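Phikz039 (Pseudomonas phage phikz, PDB 3ZBQ) is a phage-encoded member of the tubulin/FtsZ family, modelled here with guanosine-5'-diphosphate in its nucleotide pocket. Local coordinates at residues K72-A78 against G105-T111. Residues are numbered along the deposited sequence; the frame is centred on the assembly and turned at random.
Sequences KDRKAAA and GGASGST. With GDP (guanosine-5'-diphosphate), chain B.
The glycine-rich phosphate loop of the tubulin/FtsZ fold, GGASGST at 105-111 running into helix 109-122, packs against the start of helix 74-81 while its backbone N-H groups hold the GDP β-phosphate. A107 and S108 both donate to O3B, and G109 N reaches O2B at 2.8 Å. The CB of A107 points to segment 72-78 and meets the N-terminal end of helix 74-81, 3.4 Å from D73 N, and A77 CB lies against the carbonyl oxygen of A107. D73 caps that end through OD1, which takes the N-H of A76. R74 carries the polar half of the contact: its guanidinium turns its NE edge to S110 and grips two atoms side-on, NE to OG at 2.9 Å and NH2 to the carbonyl O at 3.0 Å, the latter nearly straight at 166°. NH2 also bonds T150 of helix 138-158, which helps fix the group's rotation. With chi1 at 73°, S110 OG, which accepts from R74 NE, in turn donates to G106 O, 2.8 Å away, from above that carbonyl's plane. T111 closes the turn the same way, but its OG1 meets A107 O in the carbonyl plane, while its CG2 rests 3.9 Å from A78 CB.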
loop_
_atom_site.group_PDB
_atom_site.type_symbol
_atom_site.label_atom_id
_atom_site.label_comp_id
_atom_site.label_asym_id
_atom_site.label_seq_id
_atom_site.Cartn_x
_atom_site.Cartn_y
_atom_site.Cartn_z
ATOM N N LYS A 72 1.684 16.596 0.257
ATOM C CA LYS A 72 1.666 15.981 -1.077
ATOM C C LYS A 72 2.910 16.219 -1.941
ATOM O O LYS A 72 2.886 15.972 -3.151
ATOM C CB LYS A 72 0.374 16.328 -1.831
ATOM C CG LYS A 72 -0.864 15.835 -1.117
ATOM C CD LYS A 72 -2.096 16.050 -1.977
ATOM C CE LYS A 72 -3.351 15.528 -1.283
ATOM N NZ LYS A 72 -3.684 16.299 -0.056
ATOM N N ASP A 73 3.992 16.678 -1.318
ATOM C CA ASP A 73 5.261 16.860 -2.021
ATOM C C ASP A 73 6.062 15.572 -1.902
ATOM O O ASP A 73 6.855 15.408 -0.970
ATOM C CB ASP A 73 6.053 18.030 -1.420
ATOM C CG ASP A 73 7.223 18.469 -2.300
ATOM O OD1 ASP A 73 7.797 17.624 -3.029
ATOM O OD2 ASP A 73 7.568 19.670 -2.255
ATOM N N ARG A 74 5.845 14.657 -2.843
ATOM C CA ARG A 74 6.460 13.327 -2.794
ATOM C C ARG A 74 7.990 13.375 -2.864
ATOM O O ARG A 74 8.677 12.598 -2.194
ATOM C CB ARG A 74 5.915 12.441 -3.921
ATOM C CG ARG A 74 4.944 11.370 -3.469
ATOM C CD ARG A 74 4.640 10.356 -4.578
ATOM N NE ARG A 74 5.174 9.015 -4.278
ATOM C CZ ARG A 74 5.966 8.324 -5.093
ATOM N NH1 ARG A 74 6.290 8.818 -6.282
ATOM N NH2 ARG A 74 6.413 7.121 -4.734
ATOM N N LYS A 75 8.527 14.277 -3.681
ATOM C CA LYS A 75 9.978 14.388 -3.809
ATOM C C LYS A 75 10.622 14.887 -2.524
ATOM O O LYS A 75 11.620 14.326 -2.066
ATOM C CB LYS A 75 10.361 15.269 -4.993
ATOM C CG LYS A 75 9.966 14.666 -6.321
ATOM C CD LYS A 75 10.514 15.471 -7.483
ATOM C CE LYS A 75 10.060 14.873 -8.800
ATOM N NZ LYS A 75 10.656 15.567 -9.971
ATOM N N ALA A 76 10.051 15.936 -1.935
ATOM C CA ALA A 76 10.560 16.436 -0.666
ATOM C C ALA A 76 10.480 15.377 0.418
ATOM O O ALA A 76 11.402 15.231 1.220
ATOM C CB ALA A 76 9.812 17.705 -0.232
ATOM N N ALA A 77 9.371 14.643 0.453
ATOM C CA ALA A 77 9.200 13.603 1.454
ATOM C C ALA A 77 10.291 12.553 1.282
ATOM O O ALA A 77 10.910 12.120 2.258
ATOM C CB ALA A 77 7.833 12.970 1.333
ATOM N N ALA A 78 10.532 12.143 0.042
ATOM C CA ALA A 78 11.533 11.101 -0.207
ATOM C C ALA A 78 12.935 11.569 0.201
ATOM O O ALA A 78 13.710 10.800 0.773
ATOM C CB ALA A 78 11.501 10.667 -1.664
ATOM N N GLY A 105 -1.544 8.685 -3.235
ATOM C CA GLY A 105 -1.663 10.060 -3.712
ATOM C C GLY A 105 -1.075 11.110 -2.795
ATOM O O GLY A 105 -1.031 12.299 -3.136
ATOM N N GLY A 106 -0.639 10.673 -1.619
ATOM C CA GLY A 106 0.004 11.550 -0.666
ATOM C C GLY A 106 1.512 11.580 -0.847
ATOM O O GLY A 106 2.026 11.153 -1.882
ATOM N N ALA A 107 2.222 12.096 0.154
ATOM C CA ALA A 107 3.671 12.275 0.068
ATOM C C ALA A 107 4.456 11.344 0.989
ATOM O O ALA A 107 5.502 10.821 0.611
ATOM C CB ALA A 107 4.039 13.725 0.376
ATOM N N SER A 108 3.959 11.158 2.208
ATOM C CA SER A 108 4.723 10.463 3.234
ATOM C C SER A 108 4.476 8.970 3.200
ATOM O O SER A 108 5.422 8.180 3.209
ATOM C CB SER A 108 4.403 11.032 4.613
ATOM O OG SER A 108 4.800 12.389 4.672
ATOM N N GLY A 109 3.207 8.571 3.137
ATOM C CA GLY A 109 2.916 7.148 3.067
ATOM C C GLY A 109 3.459 6.549 1.787
ATOM O O GLY A 109 3.953 5.418 1.786
ATOM N N SER A 110 3.379 7.303 0.693
ATOM C CA SER A 110 3.779 6.791 -0.619
ATOM C C SER A 110 5.290 6.801 -0.856
ATOM O O SER A 110 5.759 6.422 -1.930
ATOM C CB SER A 110 3.103 7.587 -1.722
ATOM O OG SER A 110 3.690 8.880 -1.826
ATOM N N THR A 111 6.051 7.237 0.138
ATOM C CA THR A 111 7.508 7.139 0.075
ATOM C C THR A 111 8.025 6.262 1.211
ATOM O O THR A 111 8.791 5.329 0.968
ATOM C CB THR A 111 8.188 8.536 0.088
ATOM O OG1 THR A 111 7.730 9.276 1.223
ATOM C CG2 THR A 111 7.847 9.293 -1.186
HETATM P PB GDP B . 0.428 11.411 3.452
HETATM O O1B GDP B . 0.322 11.701 4.928
HETATM O O2B GDP B . 0.804 9.961 3.223
HETATM O O3B GDP B . 1.416 12.325 2.770
HETATM O O3A GDP B . -0.979 11.656 2.713
HETATM P PA GDP B . -2.422 11.180 3.237
HETATM O O1A GDP B . -2.875 11.766 4.553
HETATM O O2A GDP B . -2.491 9.667 3.258
HETATM O "O5'" GDP B . -3.377 11.737 2.087
HETATM C "C5'" GDP B . -3.158 11.412 0.719
HETATM C "C4'" GDP B . -4.480 10.967 0.098
HETATM O "O4'" GDP B . -4.872 9.715 0.663
HETATM C "C3'" GDP B . -5.642 11.900 0.380
HETATM O "O3'" GDP B . -5.699 12.937 -0.614
HETATM C "C2'" GDP B . -6.834 10.977 0.314
HETATM O "O2'" GDP B . -7.206 10.778 -1.051
HETATM C "C1'" GDP B . -6.293 9.640 0.765
HETATM N N9 GDP B . -6.603 9.358 2.183
HETATM C C8 GDP B . -6.075 9.930 3.282
HETATM N N7 GDP B . -6.598 9.387 4.409
HETATM C C5 GDP B . -7.470 8.428 4.033
HETATM C C6 GDP B . -8.370 7.463 4.704
HETATM O O6 GDP B . -8.434 7.394 5.957
HETATM N N1 GDP B . -9.098 6.650 3.916
HETATM C C2 GDP B . -9.045 6.696 2.568
HETATM N N2 GDP B . -9.817 5.860 1.829
HETATM N N3 GDP B . -8.247 7.550 1.894
HETATM C C4 GDP B . -7.460 8.419 2.565
#